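PDB 2DFA: 5-oxoprolinase subunit A from Thermus thermophilus, which probably cleaves 5-oxoproline to L-glutamate, coupled to ATP hydrolysis, as part of a complex with two partner subunits. Local coordinates for residues P42-I45 with L46-V49. Numbering follows the deposited sequence.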
loop_
_atom_site.group_PDB
_atom_site.type_symbol
_atom_site.label_atom_id
_atom_site.label_comp_id
_atom_site.label_asym_id
_atom_site.label_seq_id
_atom_site.Cartn_x
_atom_site.Cartn_y
_atom_site.Cartn_z
ATOM N N PRO A 42 -2.734 11.542 -4.312
ATOM C CA PRO A 42 -3.766 12.485 -4.778
ATOM C C PRO A 42 -3.497 13.978 -4.554
ATOM O O PRO A 42 -3.649 14.787 -5.476
ATOM C CB PRO A 42 -5.025 12.008 -4.060
ATOM C CG PRO A 42 -4.804 10.508 -3.968
ATOM C CD PRO A 42 -3.341 10.430 -3.554
ATOM N N GLY A 43 -3.107 14.339 -3.337
ATOM C CA GLY A 43 -2.828 15.735 -3.037
ATOM C C GLY A 43 -1.667 16.285 -3.848
ATOM O O GLY A 43 -1.689 17.445 -4.274
ATOM N N ARG A 44 -0.649 15.458 -4.057
ATOM C CA ARG A 44 0.522 15.860 -4.835
ATOM C C ARG A 44 0.183 15.981 -6.319
ATOM O O ARG A 44 0.770 16.795 -7.034
ATOM C CB ARG A 44 1.653 14.856 -4.636
ATOM C CG ARG A 44 2.191 14.839 -3.220
ATOM C CD ARG A 44 2.832 16.182 -2.840
ATOM N NE ARG A 44 3.574 16.073 -1.583
ATOM C CZ ARG A 44 4.415 16.994 -1.115
ATOM N NH1 ARG A 44 4.634 18.116 -1.795
ATOM N NH2 ARG A 44 5.051 16.782 0.033
ATOM N N ILE A 45 -0.756 15.164 -6.788
ATOM C CA ILE A 45 -1.165 15.248 -8.185
ATOM C C ILE A 45 -1.864 16.589 -8.375
ATOM O O ILE A 45 -1.560 17.339 -9.307
ATOM C CB ILE A 45 -2.142 14.104 -8.563
ATOM C CG1 ILE A 45 -1.399 12.761 -8.546
ATOM C CG2 ILE A 45 -2.754 14.368 -9.938
ATOM C CD1 ILE A 45 -2.281 11.552 -8.867
ATOM N N LEU A 46 -2.801 16.884 -7.479
ATOM C CA LEU A 46 -3.555 18.129 -7.534
ATOM C C LEU A 46 -2.600 19.318 -7.520
ATOM O O LEU A 46 -2.780 20.280 -8.272
ATOM C CB LEU A 46 -4.517 18.215 -6.346
ATOM C CG LEU A 46 -5.348 19.500 -6.265
ATOM C CD1 LEU A 46 -6.144 19.679 -7.553
ATOM C CD2 LEU A 46 -6.274 19.434 -5.069
ATOM N N GLU A 47 -1.587 19.240 -6.665
ATOM C CA GLU A 47 -0.584 20.293 -6.547
ATOM C C GLU A 47 0.197 20.482 -7.855
ATOM O O GLU A 47 0.419 21.617 -8.300
ATOM C CB GLU A 47 0.390 19.954 -5.412
ATOM C CG GLU A 47 1.620 20.852 -5.342
ATOM C CD GLU A 47 2.576 20.438 -4.236
ATOM O OE1 GLU A 47 3.096 19.297 -4.278
ATOM O OE2 GLU A 47 2.801 21.256 -3.320
ATOM N N ALA A 48 0.610 19.372 -8.462
ATOM C CA ALA A 48 1.374 19.404 -9.704
ATOM C C ALA A 48 0.548 19.944 -10.860
ATOM O O ALA A 48 1.060 20.671 -11.711
ATOM C CB ALA A 48 1.903 17.997 -10.044
ATOM N N VAL A 49 -0.725 19.573 -10.900
ATOM C CA VAL A 49 -1.619 20.039 -11.954
ATOM C C VAL A 49 -1.818 21.545 -11.819
ATOM O O VAL A 49 -1.827 22.278 -12.816
ATOM C CB VAL A 49 -2.985 19.314 -11.883
ATOM C CG1 VAL A 49 -3.997 19.994 -12.794
ATOM C CG2 VAL A 49 -2.805 17.840 -12.311
HETATM O O HOH W 1 3.273 17.665 -6.195
#
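R44 and E47, three residues apart in the first turns of helix 42-54, run side by side in the same direction and join at their charged ends. NH1 of R44 gives a fairly straight hydrogen bond (160°) to OE1 of E47 at 3.2 Å, part of a salt bridge. OE1 enters at the edge of the guanidinium, close to its plane, through its syn lone pair, although the two flat groups are turned 48° apart. A bend about CB-CG (chi2 -64°) brings the arginine chain round, and CD also lies against OE1 of E47, at 3.4 Å. The same guanidinium is also held through NE, which bonds to the carbonyl of G14 in the loop after strand 2-9. A lysine in place of R44 would probably be unable to keep both grips, leaving either E47 or the G14 carbonyl without its charged partner. This flank is the looser one: E47 is exposed, and a water donates both to OE1 of E47 and to O of R44, the latter at 2.8 Å. That carbonyl also accepts N of A48 at 3.0 Å, one of four successive i to i+4 backbone bonds that begin with N of L46 on O of P42. Helix 42-54 is the crossover of a parallel beta-alpha-beta unit between strands 30-34 and 58-62. Its buried flank is tightly packed. CG2 of I45 meets CG2 of V49 one turn on, at 4.2 Å, and V49 also sets CG2 against O of I45, at 3.3 Å. A48 and V49 rest on L33 of strand 30-34, while I45 and L46 press on F97 of helix 80-100. I45 and L46 also touch Y89 and Y84 of a second subunit, respectively.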